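Local coordinates for probable csgAB operon transcriptional regulatory protein (Salmonella typhimurium, PDB 5XP0), which acts as the master transcriptional regulator of curli fimbriae, being required for csgAB transcription and promoting biofilm formation, and is represented here by its atypical receiver domain, at residues B[127-130]-B[131-135]; B[99-102]-B[103-106]; B[73-76]-B[77-81]. All blocks are in the same frame, centred on the assembly; numbering follows the deposited sequence.

Overall arrangement
All three contacts are local, each formed by residues close together in sequence in the receiver domain of CsgD, whose parallel sheet has the strand order 2-1-3-4-5. Contact 3 lies on helix 72-83, contact 2 at the start of helix 102-107, and contact 1 at the end of helix 121-132. Contacts 2 and 3 are neighbours: their centres are about 15 Å apart, and Tyr-100 OH packs 4.2 Å from Ile-75 CD1. Contact 1 stands apart, its nearest atoms about 13 Å from contact 2 and about 17 Å from contact 3, which is on the opposite side of the chain's centre. The second protein chain of the assembly touches none of the three.

Contact 1 (B[127-130]-B[131-135]); sequences GLQG and ILRGE
A chi1 of -62° sets Arg-133 CG beside its own backbone N, and a bend at chi3 (-128°) folds the end of the chain back over the last full turn of helix 121-132, above Gln-129 and Gly-130. One face of the guanidinium group lies over this backbone: Gln-129 O is 3.5 Å from its plane, offset toward the rim, and Arg-133 NH1 comes within 3.6 Å of Gly-130 CA. Alongside, Arg-133 NH2 approaches Gln-129 CB at 3.6 Å. At the edge of the guanidinium, in plane, Arg-133 NH1 and Glu-135 OE2 form a salt bridge at 3.3 Å whose hydrogen bond is weak.

The backbone shows why the chain turns here. Leu-132 N and Arg-133 N both keep the i to i+4 pattern, to Leu-128 O (3.0 Å) and Gln-129 O, and Arg-133 N adds a weak bond to Gly-130 O, although Arg-133 already leaves helical angles. Gly-134, with positive phi, is the C-prime residue of a Schellman motif. Its two diagnostic bonds are Glu-135 N to Gly-130 O at 2.9 Å and Gly-134 N to Ile-131 O at 2.8 Å. Glu-135 N stands above the Gly-130 carbonyl plane, 37° out of it.

On the inner face, Leu-128 packs on Leu-37 and Leu-41 of helix 28-41, while Ile-131 reaches Ile-62 and Leu-92 on the sheet.

Chemically, the carbonyls of Gln-129, Gly-130 and Ile-131 are met by backbone donors of residues 133-135, and the arginine charge rests over the C-terminal end. That position would probably be favourable toward the helix dipole, while Glu-135 may offset part of the charge and could help hold the guanidinium's rotation.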
loop_
_atom_site.group_PDB
_atom_site.type_symbol
_atom_site.label_atom_id
_atom_site.label_comp_id
_atom_site.label_asym_id
_atom_site.label_seq_id
_atom_site.Cartn_x
_atom_site.Cartn_y
_atom_site.Cartn_z
ATOM N N GLY B 127 10.205 14.903 -3.634
ATOM C CA GLY B 127 11.509 14.345 -3.319
ATOM C C GLY B 127 12.068 13.519 -4.456
ATOM O O GLY B 127 13.251 13.621 -4.785
ATOM N N LEU B 128 11.224 12.684 -5.075
ATOM C CA LEU B 128 11.682 11.850 -6.177
ATOM C C LEU B 128 12.029 12.675 -7.409
ATOM O O LEU B 128 12.940 12.308 -8.159
ATOM C CB LEU B 128 10.607 10.787 -6.504
ATOM C CG LEU B 128 10.476 9.735 -5.395
ATOM C CD1 LEU B 128 9.277 8.803 -5.626
ATOM C CD2 LEU B 128 11.742 8.910 -5.282
ATOM N N GLN B 129 11.330 13.784 -7.638
ATOM C CA GLN B 129 11.737 14.667 -8.715
ATOM C C GLN B 129 13.140 15.188 -8.451
ATOM O O GLN B 129 13.952 15.311 -9.374
ATOM C CB GLN B 129 10.739 15.819 -8.850
ATOM C CG GLN B 129 9.382 15.448 -9.388
ATOM C CD GLN B 129 8.376 16.569 -9.217
ATOM O OE1 GLN B 129 8.432 17.329 -8.247
ATOM N NE2 GLN B 129 7.452 16.685 -10.163
ATOM N N GLY B 130 13.467 15.437 -7.178
ATOM C CA GLY B 130 14.837 15.794 -6.835
ATOM C C GLY B 130 15.842 14.698 -7.145
ATOM O O GLY B 130 16.945 14.973 -7.643
ATOM N N ILE B 131 15.488 13.440 -6.847
ATOM C CA ILE B 131 16.421 12.342 -7.101
ATOM C C ILE B 131 16.722 12.244 -8.582
ATOM O O ILE B 131 17.871 12.022 -8.989
ATOM C CB ILE B 131 15.873 11.001 -6.565
ATOM C CG1 ILE B 131 16.006 10.897 -5.053
ATOM C CG2 ILE B 131 16.682 9.836 -7.150
ATOM C CD1 ILE B 131 15.094 11.753 -4.299
ATOM N N LEU B 132 15.702 12.410 -9.415
ATOM C CA LEU B 132 15.929 12.388 -10.853
ATOM C C LEU B 132 16.886 13.479 -11.282
ATOM O O LEU B 132 17.607 13.312 -12.271
ATOM C CB LEU B 132 14.607 12.555 -11.593
ATOM C CG LEU B 132 13.590 11.468 -11.299
ATOM C CD1 LEU B 132 12.353 11.658 -12.164
ATOM C CD2 LEU B 132 14.211 10.084 -11.469
ATOM N N ARG B 133 16.919 14.593 -10.553
ATOM C CA ARG B 133 17.852 15.674 -10.847
ATOM C C ARG B 133 19.217 15.444 -10.217
ATOM O O ARG B 133 20.042 16.350 -10.233
ATOM C CB ARG B 133 17.318 17.023 -10.339
ATOM C CG ARG B 133 16.010 17.508 -10.949
ATOM C CD ARG B 133 15.576 18.869 -10.354
ATOM N NE ARG B 133 14.191 18.801 -9.864
ATOM C CZ ARG B 133 13.801 18.978 -8.599
ATOM N NH1 ARG B 133 14.676 19.271 -7.640
ATOM N NH2 ARG B 133 12.513 18.871 -8.292
ATOM N N GLY B 134 19.456 14.295 -9.605
ATOM C CA GLY B 134 20.738 14.063 -8.978
ATOM C C GLY B 134 20.822 14.511 -7.536
ATOM O O GLY B 134 21.928 14.571 -6.990
ATOM N N GLU B 135 19.695 14.841 -6.905
ATOM C CA GLU B 135 19.675 15.277 -5.512
ATOM C C GLU B 135 19.314 14.147 -4.557
ATOM O O GLU B 135 18.520 13.264 -4.887
ATOM C CB GLU B 135 18.665 16.408 -5.341
ATOM C CG GLU B 135 18.889 17.551 -6.335
ATOM C CD GLU B 135 17.911 18.700 -6.156
ATOM O OE1 GLU B 135 17.119 18.691 -5.192
ATOM O OE2 GLU B 135 17.935 19.615 -6.992
#

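Contact 2 (B[99-102]-B[103-106]); sequences DYPY and REIE
Helix 102-107 begins at Pro-101, its N-cap residue, and the contact is the first turn that Pro-101 starts with Glu-104 and Ile-105. Pro-101 O accepts from Ile-105 N at 3.1 Å, with the donor in the carbonyl plane, and takes a second, weak bond from Glu-104 N. One residue further along, Glu-106 N donates to Tyr-102 O at 3.0 Å.

Side chains close over this turn. Tyr-100 has CG anti to its backbone N (chi1 -175°), which carries the ring across to the helix. There Glu-104 CB makes a CH-pi contact over one face, 3.9 Å from the ring centroid and 28° off the normal. The ring and the Glu-104 carboxylate are turned 65° against each other. Further round the ring, Tyr-100 CD2 meets Ile-105 CG1 at 3.5 Å. Pro-101 CD packs against Glu-104 CG (3.6 Å). Pro-101 CB lies over a face of the Arg-103 guanidinium, 3.9 Å from Arg-103 NH2.

The phenol ends are held from outside: Tyr-100 OH by Trp-108 NE1, and Tyr-102 OH by Lys-141 NZ of helix 140-147. Buried Ile-105 turns inward to Ile-111 and Val-114. Such a helix, entered from a loop after strand 90-94 and leading to strand 111-114, is a standard element of the CheY-like receiver fold.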
loop_
_atom_site.group_PDB
_atom_site.type_symbol
_atom_site.label_atom_id
_atom_site.label_comp_id
_atom_site.label_asym_id
_atom_site.label_seq_id
_atom_site.Cartn_x
_atom_site.Cartn_y
_atom_site.Cartn_z
ATOM N N ASP B 99 12.649 8.350 14.018
ATOM C CA ASP B 99 13.694 7.903 14.942
ATOM C C ASP B 99 14.289 6.544 14.545
ATOM O O ASP B 99 14.938 5.882 15.367
ATOM C CB ASP B 99 13.233 7.862 16.414
ATOM C CG ASP B 99 12.206 6.779 16.709
ATOM O OD1 ASP B 99 11.116 7.127 17.212
ATOM O OD2 ASP B 99 12.468 5.589 16.419
ATOM N N TYR B 100 14.059 6.073 13.322
ATOM C CA TYR B 100 14.968 5.076 12.785
ATOM C C TYR B 100 16.355 5.696 12.883
ATOM O O TYR B 100 16.537 6.843 12.427
ATOM C CB TYR B 100 14.616 4.728 11.340
ATOM C CG TYR B 100 15.411 3.625 10.686
ATOM C CD1 TYR B 100 15.523 2.375 11.264
ATOM C CD2 TYR B 100 16.034 3.837 9.466
ATOM C CE1 TYR B 100 16.250 1.371 10.651
ATOM C CE2 TYR B 100 16.772 2.853 8.859
ATOM C CZ TYR B 100 16.862 1.610 9.435
ATOM O OH TYR B 100 17.598 0.613 8.809
ATOM N N PRO B 101 17.324 5.041 13.525
ATOM C CA PRO B 101 18.572 5.748 13.851
ATOM C C PRO B 101 19.370 6.132 12.614
ATOM O O PRO B 101 19.388 5.431 11.607
ATOM C CB PRO B 101 19.343 4.743 14.720
ATOM C CG PRO B 101 18.308 3.810 15.251
ATOM C CD PRO B 101 17.257 3.723 14.187
ATOM N N TYR B 102 20.043 7.276 12.712
ATOM C CA TYR B 102 20.933 7.724 11.648
ATOM C C TYR B 102 22.013 6.695 11.345
ATOM O O TYR B 102 22.383 6.481 10.183
ATOM C CB TYR B 102 21.581 9.039 12.054
ATOM C CG TYR B 102 20.692 10.246 11.952
ATOM C CD1 TYR B 102 19.341 10.147 11.644
ATOM C CD2 TYR B 102 21.243 11.516 12.119
ATOM C CE1 TYR B 102 18.549 11.289 11.537
ATOM C CE2 TYR B 102 20.480 12.639 12.014
ATOM C CZ TYR B 102 19.151 12.538 11.722
ATOM O OH TYR B 102 18.443 13.703 11.630
ATOM N N ARG B 103 22.552 6.073 12.385
ATOM C CA ARG B 103 23.557 5.029 12.205
ATOM C C ARG B 103 23.025 3.899 11.336
ATOM O O ARG B 103 23.782 3.296 10.557
ATOM C CB ARG B 103 23.968 4.454 13.564
ATOM C CG ARG B 103 24.131 5.475 14.688
ATOM C CD ARG B 103 24.464 4.796 16.012
ATOM N NE ARG B 103 23.385 3.921 16.476
ATOM C CZ ARG B 103 22.429 4.278 17.332
ATOM N NH1 ARG B 103 22.391 5.504 17.840
ATOM N NH2 ARG B 103 21.502 3.400 17.688
ATOM N N GLU B 104 21.736 3.615 11.437
ATOM C CA GLU B 104 21.141 2.551 10.622
ATOM C C GLU B 104 20.928 3.006 9.187
ATOM O O GLU B 104 21.184 2.257 8.247
ATOM C CB GLU B 104 19.806 2.090 11.215
ATOM C CG GLU B 104 19.859 1.670 12.675
ATOM C CD GLU B 104 21.072 0.851 12.990
ATOM O OE1 GLU B 104 21.415 -0.034 12.183
ATOM O OE2 GLU B 104 21.698 1.102 14.040
ATOM N N ILE B 105 20.434 4.223 9.002
ATOM C CA ILE B 105 20.283 4.750 7.653
ATOM C C ILE B 105 21.609 4.699 6.894
ATOM O O ILE B 105 21.664 4.268 5.736
ATOM C CB ILE B 105 19.730 6.175 7.723
ATOM C CG1 ILE B 105 18.304 6.134 8.225
ATOM C CG2 ILE B 105 19.834 6.847 6.376
ATOM C CD1 ILE B 105 17.820 7.450 8.772
ATOM N N GLU B 106 22.690 5.158 7.526
ATOM C CA GLU B 106 23.993 5.182 6.865
ATOM C C GLU B 106 24.431 3.806 6.412
ATOM O O GLU B 106 25.150 3.691 5.413
ATOM C CB GLU B 106 25.062 5.758 7.799
ATOM C CG GLU B 106 26.436 6.006 7.170
ATOM C CD GLU B 106 27.351 4.773 7.181
ATOM O OE1 GLU B 106 27.175 3.860 8.028
ATOM O OE2 GLU B 106 28.290 4.742 6.364
#

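Contact 3 (B[73-76]-B[77-81]); sequences KLIH and YWQDN
Tyr-77 opens the second half of the contact by donating its backbone N to Lys-73 O at 2.8 Å, one turn back on helix 72-83. Its CG lies anti to the backbone N (chi1 173°), which swings the ring toward the next residue: Tyr-77 CE2 sits 3.7 Å above the Trp-78 ring, over its centre, while Trp-78 CD1 lies at the edge of the tyrosine ring.

Trp-78 comes next. Its N bonds to Leu-74 O at 2.7 Å, and the indole comes close to the same carbonyl, CD1 of Trp-78 lying 3.1 Å from Leu-74 O. Next to CD1, NE1 of the buried indole makes a hydrogen bond to Ile-50 O, which ties the helix to the chain beyond strand 45-49.

Gln-79 N reaches Ile-75 O at 2.7 Å, nearly straight along the carbonyl. Its extended chain (chi2 175°) runs side by side with Ile-75, pointing the same way, so that the amide carbon CD of Gln-79 rests 3.6 Å from Ile-75 CG2. Both side chains also touch Trp-108.

Asp-80 then donates its N to His-76 O at 2.8 Å, from 32° out of the carbonyl plane. Its carboxylate does not touch the imidazole, Asp-80 OD2 standing 4.9 Å from His-76 NE2; a long, weak ion pair joins OD1 to Arg-84.

These successive i to i+4 bonds are those of a regular alpha-helix, here the connecting helix of the beta-alpha-beta unit formed with strands 61-66 and 90-94, a repeated element of the receiver fold.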
loop_
_atom_site.group_PDB
_atom_site.type_symbol
_atom_site.label_atom_id
_atom_site.label_comp_id
_atom_site.label_asym_id
_atom_site.label_seq_id
_atom_site.Cartn_x
_atom_site.Cartn_y
_atom_site.Cartn_z
ATOM N N LYS B 73 15.697 -9.206 9.707
ATOM C CA LYS B 73 16.137 -10.194 8.729
ATOM C C LYS B 73 16.074 -9.618 7.316
ATOM O O LYS B 73 17.036 -9.704 6.549
ATOM C CB LYS B 73 15.252 -11.435 8.847
ATOM C CG LYS B 73 15.515 -12.255 10.098
ATOM C CD LYS B 73 14.460 -13.344 10.301
ATOM C CE LYS B 73 14.660 -14.089 11.616
ATOM N NZ LYS B 73 15.913 -14.885 11.649
ATOM N N LEU B 74 14.963 -8.969 6.987
ATOM C CA LEU B 74 14.760 -8.461 5.634
ATOM C C LEU B 74 15.663 -7.260 5.368
ATOM O O LEU B 74 16.133 -7.057 4.238
ATOM C CB LEU B 74 13.282 -8.105 5.439
ATOM C CG LEU B 74 12.316 -9.286 5.227
ATOM C CD1 LEU B 74 10.904 -8.783 5.080
ATOM C CD2 LEU B 74 12.675 -10.158 4.023
ATOM N N ILE B 75 15.898 -6.436 6.386
ATOM C CA ILE B 75 16.853 -5.340 6.241
ATOM C C ILE B 75 18.213 -5.913 5.895
ATOM O O ILE B 75 18.850 -5.517 4.914
ATOM C CB ILE B 75 16.872 -4.489 7.530
ATOM C CG1 ILE B 75 15.569 -3.651 7.635
ATOM C CG2 ILE B 75 18.125 -3.628 7.608
ATOM C CD1 ILE B 75 15.376 -2.954 8.974
ATOM N N HIS B 76 18.662 -6.899 6.671
ATOM C CA HIS B 76 19.938 -7.521 6.365
ATOM C C HIS B 76 19.931 -8.142 4.973
ATOM O O HIS B 76 20.927 -8.067 4.241
ATOM C CB HIS B 76 20.273 -8.583 7.409
ATOM C CG HIS B 76 21.586 -9.249 7.164
ATOM N ND1 HIS B 76 21.689 -10.581 6.828
ATOM C CD2 HIS B 76 22.848 -8.759 7.163
ATOM C CE1 HIS B 76 22.961 -10.889 6.652
ATOM N NE2 HIS B 76 23.685 -9.801 6.850
ATOM N N TYR B 77 18.858 -8.841 4.627
ATOM C CA TYR B 77 18.812 -9.453 3.309
ATOM C C TYR B 77 18.882 -8.387 2.220
ATOM O O TYR B 77 19.728 -8.461 1.325
ATOM C CB TYR B 77 17.553 -10.294 3.136
ATOM C CG TYR B 77 17.463 -10.767 1.723
ATOM C CD1 TYR B 77 18.166 -11.884 1.305
ATOM C CD2 TYR B 77 16.720 -10.074 0.794
ATOM C CE1 TYR B 77 18.109 -12.316 0.012
ATOM C CE2 TYR B 77 16.662 -10.482 -0.492
ATOM C CZ TYR B 77 17.366 -11.614 -0.883
ATOM O OH TYR B 77 17.304 -12.040 -2.169
ATOM N N TRP B 78 18.041 -7.348 2.313
ATOM C CA TRP B 78 18.055 -6.348 1.254
ATOM C C TRP B 78 19.322 -5.511 1.285
ATOM O O TRP B 78 19.802 -5.133 0.215
ATOM C CB TRP B 78 16.797 -5.477 1.309
ATOM C CG TRP B 78 15.676 -6.274 0.801
ATOM C CD1 TRP B 78 14.629 -6.793 1.503
ATOM C CD2 TRP B 78 15.527 -6.730 -0.550
ATOM N NE1 TRP B 78 13.826 -7.556 0.665
ATOM C CE2 TRP B 78 14.362 -7.516 -0.602
ATOM C CE3 TRP B 78 16.278 -6.549 -1.719
ATOM C CZ2 TRP B 78 13.916 -8.095 -1.779
ATOM C CZ3 TRP B 78 15.834 -7.127 -2.881
ATOM C CH2 TRP B 78 14.668 -7.902 -2.901
ATOM N N GLN B 79 19.889 -5.216 2.473
ATOM C CA GLN B 79 21.193 -4.553 2.509
ATOM C C GLN B 79 22.265 -5.434 1.869
ATOM O O GLN B 79 23.090 -4.949 1.088
ATOM C CB GLN B 79 21.598 -4.199 3.937
ATOM C CG GLN B 79 20.885 -2.942 4.475
ATOM C CD GLN B 79 21.191 -2.661 5.936
ATOM O OE1 GLN B 79 21.725 -3.517 6.654
ATOM N NE2 GLN B 79 20.853 -1.466 6.384
ATOM N N ASP B 80 22.238 -6.739 2.158
ATOM C CA ASP B 80 23.277 -7.644 1.660
ATOM C C ASP B 80 23.224 -7.752 0.136
ATOM O O ASP B 80 24.237 -7.570 -0.540
ATOM C CB ASP B 80 23.118 -9.027 2.306
ATOM C CG ASP B 80 24.247 -10.006 1.933
ATOM O OD1 ASP B 80 25.299 -9.553 1.449
ATOM O OD2 ASP B 80 24.082 -11.229 2.130
ATOM N N ASN B 81 22.054 -8.012 -0.444
ATOM C CA ASN B 81 22.102 -8.259 -1.883
ATOM C C ASN B 81 22.078 -6.977 -2.713
ATOM O O ASN B 81 22.607 -6.986 -3.828
ATOM C CB ASN B 81 20.992 -9.204 -2.329
ATOM C CG ASN B 81 19.669 -8.774 -1.881
ATOM O OD1 ASN B 81 19.551 -7.958 -0.977
ATOM N ND2 ASN B 81 18.636 -9.300 -2.520
#